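Local coordinates for protein PA1221 (Pseudomonas aeruginosa, PDB 4DG8) that binds adenosine monophosphate and belongs to the AMP-binding enzymes of the ANL clan, with a phosphopantetheine attachment site in its C-terminal part, at residues Q421-N425 / G426-D430; L479-W482 / Q483-H486; P432-E435 / Q436-R439; F215-A218 / T219-W223. All blocks are in the same frame, centred on the assembly; numbering follows the deposited sequence.

Interaction 1 of 4, residues Q421-N425 / G426-D430. With AMP (adenosine monophosphate), chain B.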
loop_
_atom_site.group_PDB
_atom_site.type_symbol
_atom_site.label_atom_id
_atom_site.label_comp_id
_atom_site.label_asym_id
_atom_site.label_seq_id
_atom_site.Cartn_x
_atom_site.Cartn_y
_atom_site.Cartn_z
ATOM N N GLN A 421 17.142 -0.688 2.457
ATOM C CA GLN A 421 15.734 -0.315 2.461
ATOM C C GLN A 421 15.011 -0.800 3.716
ATOM O O GLN A 421 15.066 -1.984 4.058
ATOM C CB GLN A 421 15.048 -0.865 1.215
ATOM C CG GLN A 421 13.534 -0.742 1.241
ATOM C CD GLN A 421 12.898 -1.242 -0.058
ATOM O OE1 GLN A 421 13.152 -0.702 -1.138
ATOM N NE2 GLN A 421 12.079 -2.282 0.047
ATOM N N VAL A 422 14.326 0.118 4.394
ATOM C CA VAL A 422 13.576 -0.233 5.593
ATOM C C VAL A 422 12.103 0.107 5.417
ATOM O O VAL A 422 11.753 0.909 4.558
ATOM C CB VAL A 422 14.090 0.550 6.805
ATOM C CG1 VAL A 422 15.566 0.257 7.041
ATOM C CG2 VAL A 422 13.866 2.036 6.583
ATOM N N LYS A 423 11.239 -0.490 6.234
ATOM C CA LYS A 423 9.822 -0.124 6.217
ATOM C C LYS A 423 9.502 0.820 7.374
ATOM O O LYS A 423 9.639 0.445 8.538
ATOM C CB LYS A 423 8.925 -1.370 6.292
ATOM C CG LYS A 423 9.019 -2.331 5.091
ATOM C CD LYS A 423 8.406 -1.719 3.821
ATOM C CE LYS A 423 6.864 -1.583 3.886
ATOM N NZ LYS A 423 6.117 -2.846 3.580
ATOM N N LEU A 424 9.067 2.038 7.063
ATOM C CA LEU A 424 8.736 3.002 8.107
ATOM C C LEU A 424 7.258 3.400 8.039
ATOM O O LEU A 424 6.835 4.125 7.138
ATOM C CB LEU A 424 9.639 4.234 7.956
ATOM C CG LEU A 424 9.472 5.439 8.876
ATOM C CD1 LEU A 424 9.504 5.001 10.320
ATOM C CD2 LEU A 424 10.571 6.466 8.596
ATOM N N ASN A 425 6.481 2.929 9.005
ATOM C CA ASN A 425 5.051 3.227 9.055
ATOM C C ASN A 425 4.352 3.084 7.707
ATOM O O ASN A 425 3.671 4.003 7.244
ATOM C CB ASN A 425 4.803 4.598 9.671
ATOM C CG ASN A 425 5.392 4.702 11.051
ATOM O OD1 ASN A 425 5.187 3.818 11.889
ATOM N ND2 ASN A 425 6.167 5.757 11.288
ATOM N N GLY A 426 4.546 1.931 7.078
ATOM C CA GLY A 426 3.871 1.617 5.830
ATOM C C GLY A 426 4.637 1.974 4.573
ATOM O O GLY A 426 4.311 1.484 3.496
ATOM N N TYR A 427 5.654 2.825 4.703
ATOM C CA TYR A 427 6.447 3.261 3.557
ATOM C C TYR A 427 7.813 2.579 3.472
ATOM O O TYR A 427 8.507 2.425 4.480
ATOM C CB TYR A 427 6.694 4.771 3.629
ATOM C CG TYR A 427 5.458 5.631 3.580
ATOM C CD1 TYR A 427 4.715 5.740 2.409
ATOM C CD2 TYR A 427 5.047 6.364 4.693
ATOM C CE1 TYR A 427 3.590 6.545 2.353
ATOM C CE2 TYR A 427 3.920 7.172 4.651
ATOM C CZ TYR A 427 3.200 7.260 3.474
ATOM O OH TYR A 427 2.077 8.052 3.405
ATOM N N ARG A 428 8.211 2.181 2.266
ATOM C CA ARG A 428 9.612 1.851 2.038
ATOM C C ARG A 428 10.467 3.132 2.058
ATOM O O ARG A 428 10.064 4.200 1.575
ATOM C CB ARG A 428 9.798 1.122 0.708
ATOM C CG ARG A 428 9.231 -0.277 0.677
ATOM C CD ARG A 428 9.289 -0.848 -0.747
ATOM N NE ARG A 428 8.447 -0.100 -1.680
ATOM C CZ ARG A 428 8.202 -0.482 -2.934
ATOM N NH1 ARG A 428 8.741 -1.602 -3.408
ATOM N NH2 ARG A 428 7.419 0.259 -3.716
ATOM N N LEU A 429 11.657 3.028 2.623
ATOM C CA LEU A 429 12.535 4.174 2.677
ATOM C C LEU A 429 13.957 3.737 2.428
ATOM O O LEU A 429 14.445 2.769 3.058
ATOM C CB LEU A 429 12.434 4.851 4.044
ATOM C CG LEU A 429 13.249 6.132 4.180
ATOM C CD1 LEU A 429 12.822 7.118 3.097
ATOM C CD2 LEU A 429 13.078 6.714 5.565
ATOM N N ASP A 430 14.639 4.484 1.564
ATOM C CA ASP A 430 16.049 4.238 1.339
ATOM C C ASP A 430 16.690 5.066 2.431
ATOM O O ASP A 430 16.876 6.281 2.317
ATOM C CB ASP A 430 16.445 4.783 -0.033
ATOM C CG ASP A 430 17.869 4.440 -0.413
ATOM O OD1 ASP A 430 18.704 4.207 0.498
ATOM O OD2 ASP A 430 18.156 4.427 -1.637
HETATM P P AMP B . 5.407 -1.954 -0.143
HETATM O O1P AMP B . 5.366 -0.570 0.469
HETATM O O2P AMP B . 4.150 -2.812 -0.088
HETATM O O3P AMP B . 5.867 -1.777 -1.579
HETATM O "O5'" AMP B . 6.625 -2.770 0.470
HETATM C "C5'" AMP B . 7.035 -3.993 -0.110
HETATM C "C4'" AMP B . 8.162 -4.623 0.662
HETATM O "O4'" AMP B . 7.768 -4.823 2.045
HETATM C "C3'" AMP B . 8.589 -6.002 0.193
HETATM O "O3'" AMP B . 9.451 -5.955 -0.939
HETATM C "C2'" AMP B . 9.236 -6.591 1.439
HETATM O "O2'" AMP B . 10.551 -6.075 1.606
HETATM C "C1'" AMP B . 8.345 -6.016 2.544
HETATM N N9 AMP B . 7.253 -6.946 2.917
HETATM C C8 AMP B . 5.967 -6.825 2.509
HETATM N N7 AMP B . 5.190 -7.819 3.005
HETATM C C5 AMP B . 5.974 -8.619 3.744
HETATM C C6 AMP B . 5.783 -9.858 4.548
HETATM N N6 AMP B . 4.577 -10.444 4.649
HETATM N N1 AMP B . 6.861 -10.380 5.182
HETATM C C2 AMP B . 8.070 -9.787 5.082
HETATM N N3 AMP B . 8.311 -8.665 4.374
HETATM C C4 AMP B . 7.329 -8.035 3.691
HETATM O O HOH W 1 3.666 -1.860 3.807
#

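Interaction 2 of 4, residues L479-W482 / Q483-H486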
loop_
_atom_site.group_PDB
_atom_site.type_symbol
_atom_site.label_atom_id
_atom_site.label_comp_id
_atom_site.label_asym_id
_atom_site.label_seq_id
_atom_site.Cartn_x
_atom_site.Cartn_y
_atom_site.Cartn_z
ATOM N N LEU A 479 10.911 18.078 4.076
ATOM C CA LEU A 479 10.584 16.654 4.014
ATOM C C LEU A 479 9.098 16.406 4.262
ATOM O O LEU A 479 8.436 17.175 4.960
ATOM C CB LEU A 479 11.429 15.853 5.017
ATOM C CG LEU A 479 12.960 15.894 4.884
ATOM C CD1 LEU A 479 13.623 15.220 6.089
ATOM C CD2 LEU A 479 13.439 15.266 3.573
ATOM N N PRO A 480 8.564 15.327 3.683
ATOM C CA PRO A 480 7.201 14.966 4.071
ATOM C C PRO A 480 7.190 14.560 5.545
ATOM O O PRO A 480 8.219 14.108 6.062
ATOM C CB PRO A 480 6.882 13.775 3.165
ATOM C CG PRO A 480 8.207 13.208 2.792
ATOM C CD PRO A 480 9.156 14.370 2.730
ATOM N N THR A 481 6.055 14.741 6.213
ATOM C CA THR A 481 5.971 14.475 7.646
ATOM C C THR A 481 6.549 13.103 7.998
ATOM O O THR A 481 7.324 12.972 8.951
ATOM C CB THR A 481 4.513 14.561 8.176
ATOM O OG1 THR A 481 3.669 13.680 7.422
ATOM C CG2 THR A 481 3.981 15.991 8.088
ATOM N N TRP A 482 6.192 12.094 7.206
ATOM C CA TRP A 482 6.540 10.710 7.533
ATOM C C TRP A 482 8.051 10.418 7.458
ATOM O O TRP A 482 8.501 9.397 7.964
ATOM C CB TRP A 482 5.745 9.737 6.663
ATOM C CG TRP A 482 6.210 9.682 5.239
ATOM C CD1 TRP A 482 5.752 10.431 4.192
ATOM C CD2 TRP A 482 7.218 8.815 4.704
ATOM N NE1 TRP A 482 6.423 10.089 3.035
ATOM C CE2 TRP A 482 7.327 9.101 3.323
ATOM C CE3 TRP A 482 8.041 7.823 5.256
ATOM C CZ2 TRP A 482 8.226 8.433 2.487
ATOM C CZ3 TRP A 482 8.936 7.156 4.423
ATOM C CH2 TRP A 482 9.020 7.466 3.055
ATOM N N GLN A 483 8.823 11.307 6.830
ATOM C CA GLN A 483 10.277 11.165 6.781
ATOM C C GLN A 483 11.039 12.013 7.796
ATOM O O GLN A 483 12.264 11.930 7.863
ATOM C CB GLN A 483 10.808 11.529 5.395
ATOM C CG GLN A 483 10.373 10.598 4.295
ATOM C CD GLN A 483 10.997 10.962 2.958
ATOM O OE1 GLN A 483 11.777 11.906 2.862
ATOM N NE2 GLN A 483 10.647 10.213 1.919
ATOM N N ARG A 484 10.339 12.854 8.553
ATOM C CA ARG A 484 11.021 13.720 9.516
ATOM C C ARG A 484 11.336 12.955 10.779
ATOM O O ARG A 484 10.440 12.368 11.384
ATOM C CB ARG A 484 10.166 14.934 9.873
ATOM C CG ARG A 484 9.927 15.887 8.714
ATOM C CD ARG A 484 8.807 16.839 9.067
ATOM N NE ARG A 484 8.378 17.627 7.922
ATOM C CZ ARG A 484 7.350 18.464 7.952
ATOM N NH1 ARG A 484 6.650 18.614 9.074
ATOM N NH2 ARG A 484 7.025 19.148 6.864
ATOM N N PRO A 485 12.613 12.950 11.188
ATOM C CA PRO A 485 12.960 12.250 12.432
ATOM C C PRO A 485 12.129 12.770 13.594
ATOM O O PRO A 485 11.844 13.968 13.661
ATOM C CB PRO A 485 14.429 12.611 12.641
ATOM C CG PRO A 485 14.938 12.850 11.256
ATOM C CD PRO A 485 13.797 13.481 10.499
ATOM N N HIS A 486 11.732 11.868 14.483
ATOM C CA HIS A 486 11.030 12.246 15.698
ATOM C C HIS A 486 11.924 13.139 16.558
ATOM O O HIS A 486 11.450 14.068 17.214
ATOM C CB HIS A 486 10.626 10.997 16.483
ATOM C CG HIS A 486 10.058 11.296 17.833
ATOM N ND1 HIS A 486 8.790 11.810 18.008
ATOM C CD2 HIS A 486 10.587 11.168 19.072
ATOM C CE1 HIS A 486 8.563 11.979 19.298
ATOM N NE2 HIS A 486 9.636 11.597 19.966
#

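Interaction 3 of 4, residues P432-E435 / Q436-R439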
loop_
_atom_site.group_PDB
_atom_site.type_symbol
_atom_site.label_atom_id
_atom_site.label_comp_id
_atom_site.label_asym_id
_atom_site.label_seq_id
_atom_site.Cartn_x
_atom_site.Cartn_y
_atom_site.Cartn_z
ATOM N N PRO A 432 19.820 4.882 3.868
ATOM C CA PRO A 432 21.161 5.426 3.653
ATOM C C PRO A 432 21.143 6.664 2.757
ATOM O O PRO A 432 21.994 7.540 2.937
ATOM C CB PRO A 432 21.904 4.271 2.971
ATOM C CG PRO A 432 21.154 3.058 3.369
ATOM C CD PRO A 432 19.723 3.489 3.398
ATOM N N ALA A 433 20.188 6.749 1.832
ATOM C CA ALA A 433 20.076 7.936 0.976
ATOM C C ALA A 433 19.672 9.166 1.785
ATOM O O ALA A 433 20.288 10.226 1.659
ATOM C CB ALA A 433 19.096 7.702 -0.178
ATOM N N LEU A 434 18.651 9.009 2.626
ATOM C CA LEU A 434 18.164 10.096 3.476
ATOM C C LEU A 434 19.246 10.532 4.474
ATOM O O LEU A 434 19.439 11.729 4.761
ATOM C CB LEU A 434 16.875 9.661 4.198
ATOM C CG LEU A 434 16.204 10.709 5.092
ATOM C CD1 LEU A 434 15.903 11.964 4.279
ATOM C CD2 LEU A 434 14.935 10.160 5.780
ATOM N N GLU A 435 19.963 9.542 4.979
ATOM C CA GLU A 435 21.084 9.758 5.884
ATOM C C GLU A 435 22.167 10.599 5.193
ATOM O O GLU A 435 22.652 11.609 5.734
ATOM C CB GLU A 435 21.650 8.396 6.270
ATOM C CG GLU A 435 22.502 8.363 7.511
ATOM C CD GLU A 435 22.768 6.938 7.956
ATOM O OE1 GLU A 435 22.559 6.643 9.149
ATOM O OE2 GLU A 435 23.167 6.111 7.105
ATOM N N GLN A 436 22.540 10.166 3.992
ATOM C CA GLN A 436 23.547 10.860 3.198
ATOM C C GLN A 436 23.076 12.284 2.928
ATOM O O GLN A 436 23.873 13.225 2.892
ATOM C CB GLN A 436 23.822 10.105 1.893
ATOM C CG GLN A 436 24.823 10.791 0.958
ATOM C CD GLN A 436 26.181 11.043 1.608
ATOM O OE1 GLN A 436 26.720 12.149 1.531
ATOM N NE2 GLN A 436 26.741 10.016 2.241
ATOM N N ARG A 437 21.766 12.436 2.770
ATOM C CA ARG A 437 21.157 13.745 2.580
ATOM C C ARG A 437 21.309 14.666 3.809
ATOM O O ARG A 437 21.584 15.866 3.671
ATOM C CB ARG A 437 19.691 13.588 2.172
ATOM C CG ARG A 437 19.004 14.900 1.898
ATOM C CD ARG A 437 17.628 14.714 1.263
ATOM N NE ARG A 437 17.095 16.028 0.902
ATOM C CZ ARG A 437 15.814 16.305 0.677
ATOM N NH1 ARG A 437 14.887 15.354 0.768
ATOM N NH2 ARG A 437 15.465 17.550 0.364
ATOM N N PHE A 438 21.131 14.110 5.008
ATOM C CA PHE A 438 21.427 14.858 6.227
ATOM C C PHE A 438 22.909 15.256 6.295
ATOM O O PHE A 438 23.234 16.384 6.667
ATOM C CB PHE A 438 21.039 14.063 7.483
ATOM C CG PHE A 438 19.637 14.327 7.968
ATOM C CD1 PHE A 438 19.386 15.339 8.885
ATOM C CD2 PHE A 438 18.573 13.552 7.525
ATOM C CE1 PHE A 438 18.096 15.586 9.341
ATOM C CE2 PHE A 438 17.276 13.792 7.980
ATOM C CZ PHE A 438 17.039 14.811 8.886
ATOM N N ARG A 439 23.799 14.331 5.936
ATOM C CA ARG A 439 25.237 14.624 5.939
ATOM C C ARG A 439 25.578 15.886 5.146
ATOM O O ARG A 439 26.509 16.616 5.493
ATOM C CB ARG A 439 26.045 13.453 5.376
ATOM C CG ARG A 439 26.365 12.367 6.372
ATOM C CD ARG A 439 27.399 11.409 5.810
ATOM N NE ARG A 439 27.402 10.155 6.552
ATOM C CZ ARG A 439 26.543 9.164 6.336
ATOM N NH1 ARG A 439 25.619 9.285 5.389
ATOM N NH2 ARG A 439 26.604 8.054 7.061
HETATM O O HOH W 2 24.328 6.271 4.619
#

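Interaction 4 of 4, residues F215-A218 / T219-W223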
loop_
_atom_site.group_PDB
_atom_site.type_symbol
_atom_site.label_atom_id
_atom_site.label_comp_id
_atom_site.label_asym_id
_atom_site.label_seq_id
_atom_site.Cartn_x
_atom_site.Cartn_y
_atom_site.Cartn_z
ATOM N N PHE A 215 -1.050 3.987 0.392
ATOM C CA PHE A 215 -0.610 2.592 0.447
ATOM C C PHE A 215 -1.472 1.673 -0.410
ATOM O O PHE A 215 -2.711 1.753 -0.374
ATOM C CB PHE A 215 -0.652 2.084 1.885
ATOM C CG PHE A 215 -0.038 3.024 2.871
ATOM C CD1 PHE A 215 1.327 2.984 3.133
ATOM C CD2 PHE A 215 -0.818 3.944 3.543
ATOM C CE1 PHE A 215 1.904 3.862 4.048
ATOM C CE2 PHE A 215 -0.253 4.822 4.460
ATOM C CZ PHE A 215 1.115 4.779 4.716
ATOM N N ASP A 216 -0.846 0.724 -1.100
ATOM C CA ASP A 216 -1.638 -0.177 -1.936
ATOM C C ASP A 216 -2.340 -1.282 -1.139
ATOM O O ASP A 216 -3.013 -2.127 -1.727
ATOM C CB ASP A 216 -0.869 -0.742 -3.157
ATOM C CG ASP A 216 0.237 -1.709 -2.770
ATOM O OD1 ASP A 216 0.909 -2.232 -3.684
ATOM O OD2 ASP A 216 0.435 -1.948 -1.559
ATOM N N ALA A 217 -2.207 -1.268 0.190
ATOM C CA ALA A 217 -3.080 -2.094 1.023
ATOM C C ALA A 217 -4.533 -1.655 0.798
ATOM O O ALA A 217 -5.476 -2.467 0.816
ATOM C CB ALA A 217 -2.699 -1.983 2.523
ATOM N N ALA A 218 -4.692 -0.355 0.579
ATOM C CA ALA A 218 -5.989 0.226 0.268
ATOM C C ALA A 218 -6.643 -0.457 -0.920
ATOM O O ALA A 218 -7.859 -0.646 -0.939
ATOM C CB ALA A 218 -5.869 1.740 0.015
ATOM N N THR A 219 -5.842 -0.815 -1.917
ATOM C CA THR A 219 -6.384 -1.480 -3.098
ATOM C C THR A 219 -7.173 -2.723 -2.705
ATOM O O THR A 219 -8.258 -3.007 -3.252
ATOM C CB THR A 219 -5.263 -1.899 -4.053
ATOM O OG1 THR A 219 -4.456 -0.752 -4.352
ATOM C CG2 THR A 219 -5.846 -2.475 -5.338
ATOM N N LEU A 220 -6.619 -3.478 -1.761
ATOM C CA LEU A 220 -7.316 -4.662 -1.268
ATOM C C LEU A 220 -8.552 -4.270 -0.443
ATOM O O LEU A 220 -9.638 -4.844 -0.610
ATOM C CB LEU A 220 -6.380 -5.513 -0.409
ATOM C CG LEU A 220 -7.064 -6.685 0.295
ATOM C CD1 LEU A 220 -7.613 -7.672 -0.745
ATOM C CD2 LEU A 220 -6.076 -7.357 1.230
ATOM N N GLU A 221 -8.376 -3.327 0.478
ATOM C CA GLU A 221 -9.498 -2.981 1.361
ATOM C C GLU A 221 -10.737 -2.501 0.598
ATOM O O GLU A 221 -11.869 -2.862 0.919
ATOM C CB GLU A 221 -9.069 -1.935 2.381
ATOM C CG GLU A 221 -8.006 -2.459 3.343
ATOM C CD GLU A 221 -7.420 -1.373 4.212
ATOM O OE1 GLU A 221 -7.938 -0.230 4.193
ATOM O OE2 GLU A 221 -6.440 -1.676 4.918
ATOM N N ILE A 222 -10.506 -1.679 -0.412
ATOM C CA ILE A 222 -11.586 -1.082 -1.175
ATOM C C ILE A 222 -12.093 -2.022 -2.251
ATOM O O ILE A 222 -13.262 -2.434 -2.235
ATOM C CB ILE A 222 -11.150 0.261 -1.766
ATOM C CG1 ILE A 222 -10.837 1.224 -0.612
ATOM C CG2 ILE A 222 -12.236 0.824 -2.708
ATOM C CD1 ILE A 222 -9.992 2.459 -1.012
ATOM N N TRP A 223 -11.214 -2.376 -3.190
ATOM C CA TRP A 223 -11.667 -3.158 -4.329
ATOM C C TRP A 223 -11.957 -4.620 -3.976
ATOM O O TRP A 223 -12.759 -5.267 -4.630
ATOM C CB TRP A 223 -10.691 -3.012 -5.500
ATOM C CG TRP A 223 -10.557 -1.566 -5.863
ATOM C CD1 TRP A 223 -9.472 -0.761 -5.661
ATOM C CD2 TRP A 223 -11.580 -0.731 -6.420
ATOM N NE1 TRP A 223 -9.750 0.524 -6.082
ATOM C CE2 TRP A 223 -11.037 0.572 -6.546
ATOM C CE3 TRP A 223 -12.903 -0.956 -6.824
ATOM C CZ2 TRP A 223 -11.767 1.647 -7.092
ATOM C CZ3 TRP A 223 -13.635 0.116 -7.361
ATOM C CH2 TRP A 223 -13.057 1.394 -7.496
#

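Interaction 1 of 4, residues Q421-N425 / G426-D430
Gly426 follows Asn425 at the tip of a beta hairpin, in a type I' turn from Leu424 to Tyr427; its backbone angles (phi 93°, psi -17°) call for glycine. A water accepts from Lys423 NZ and gives a weak bond to Gly426 O. Tyr427 closes the turn as an antiparallel hydrogen-bonded pair with Leu424: Leu424 N donates to Tyr427 O at 2.7 Å and Tyr427 N to Leu424 O at 3.0 Å. The tyrosine hydroxyl bonds with Ser214. Arg428 lies alongside Lys423, Arg428 CG 3.6 Å from Lys423 CD; with Gly426 they form part of the AMP pocket. AMP O3P sits 3.0 Å above the centre of the Arg428 guanidinium plane, while NH1 forms a salt bridge with Glu313. The Lys423 chain bends at every torsion after chi1, bringing NZ to AMP O4' (3.0 Å) and O5' (3.2 Å) as well as to Gly285 O. Leu429 N and O both bond to the backbone of Val422, with Val422 N 3.0 Å from Leu429 O, and Leu429 CD2 touches Leu424 CD2 at 3.9 Å on the other face. Asp430 then caps helix 431-439 through Ala433 N. Leu424 rests on strand 457-466, and Leu429 on Leu434 of the helix.

Interaction 2 of 4, residues L479-W482 / Q483-H486
Two backbone hydrogen bonds tighten the turn: Arg484 N donates to Thr481 O at 3.0 Å and Gln483 N to Pro480 O at 3.0 Å. The side chain of Arg484 also reaches back along the chain to the carbonyl of Leu479, its NE 3.0 Å from Leu479 O in a bent bond and its NH2 adding a weak second one at 3.1 Å. One oxygen thus receives two N-H groups of the same guanidinium, lying near its edge though somewhat tilted from its plane, which probably limits rotation about the end of the extended arginine chain. Thr481 CG2 stands 3.8 Å above one face of that group, offset toward its rim. The i to i+3 backbone bonds mark a short 3-10 turn in the loop between helix 473-478 and strand 487-490, fastened at its start by Thr481 N on Gln111. In Trp482, chi1 of 73° sets CG between the backbone N and the carbonyl carbon, and the indole comes alongside the next side chain. Gln483 CG sits 3.4 Å from the centroid of the Trp482 six-membered ring, almost straight above it, in a CH-pi contact. Beyond CG the amide stands upright on the indole, the two planes 82° apart, and Gln483 NE2 comes to 3.1 Å from Trp482 CZ2. Pro480 packs against this amide, its CG 3.6 Å from Gln483 CD, while Leu479 crosses the glutamine chain at about a right angle with CD2 near OE1. Farther out, the indole stacks with Tyr427, and Pro485 lies on Phe438.

Interaction 3 of 4, residues P432-E435 / Q436-R439
Successive turns of helix 431-439 meet along its sides, Glu435 with Arg439 and Leu434 with Phe438, each four residues on. Regular i to i+4 bonds run through it: Gln436 N lies 2.9 Å from Pro432 O, Phe438 N 2.9 Å from Leu434 O and Arg439 N 3.0 Å from Glu435 O, with Arg437 N bonded likewise to Ala433 O. On the polar side the extended chain of Glu435 and the long arm of Arg439 slant across each other, carboxylate and guanidinium planes 69° apart. Their salt bridge is long, Glu435 OE2 to Arg439 NH2 3.9 Å. A water also joins the two: it donates to Glu435 OE2 at 2.7 Å and to Pro432 O at 3.1 Å, and accepts a weak bond from Arg439 NH1. Both charged groups have partners beyond the helix as well, since Glu435 OE1 takes Leu449 N and Arg439 NE forms a salt bridge with Asp446. On the buried side Phe438 CD2 comes to 3.4 Å from Leu434 O, which lies at the edge of the ring, and Leu434 CD1 packs near CE2. The whole makes an amphipathic helix: Leu434 and Phe438 turn to strands 444-454 and 457-466, Phe438 also to helix 473-478, and Glu435 and Arg439 form an i to i+4 acid-base pair on the polar side.

Interaction 4 of 4, residues F215-A218 / T219-W223
Ile222, whose CD1 lies 4.3 Å from Ala218 CB one helical turn earlier, sets its other branch over Trp223, Ile222 CG2 standing 4.0 Å above the centre of one indole face; Trp223 NE1 bonds with the hydroxyl of Tyr104. At the N-terminal end, the Phe215 ring meets that of Tyr427, the planes about 35° apart. The carboxylate of Glu221 is gripped at both oxygens, OE1 by Asn210 N and OE2 by Ser211 OG, and Glu221 CG passes 3.6 Å from Ala217 O. Asp216 OD1 takes Thr316 N, and this buried side chain comes within about 4 Å of AMP. Between these groups the chain winds into helix 217-226. Two i to i+3 bonds at its start are weak: Thr219 N gives Asp216 O one of 3.1 Å, and Leu220 N gives Ala217 O another. True i to i+4 geometry then takes over, Glu221 N lying 3.0 Å from Ala217 O and Ile222 N 2.9 Å from Ala218 O, both nearly straight. In Thr219, chi1 of -54° puts OG1 beside the backbone N, where it bonds with the hydroxyl of Tyr168. Helix 217-226 is the crossover of a beta-alpha-beta unit between strands 206-209 and 231-234; Thr219 and Trp223 press on helix 186-193, Ile222 on helix 88-99, and Asp216 on strand 166-172.

Overall arrangement
From the N terminus, interaction 4 comes first, at the start of helix 217-226, followed by interactions 1, 3 and 2 in that order. All are local and in series, so none nests within or crosses another; interaction 1 closes a hairpin turn, and interaction 3 follows directly on the helix after it. Interaction 2 returns the chain to interaction 1, where Trp482 packs on Leu429, and to interaction 3, where Leu479 meets Arg437. Phe215, just before helix 217-226, lies on the face of Tyr427 opposite Trp482, which joins interaction 4 to the hairpin, whereas interactions 3 and 4 lie about 31 Å apart between centres.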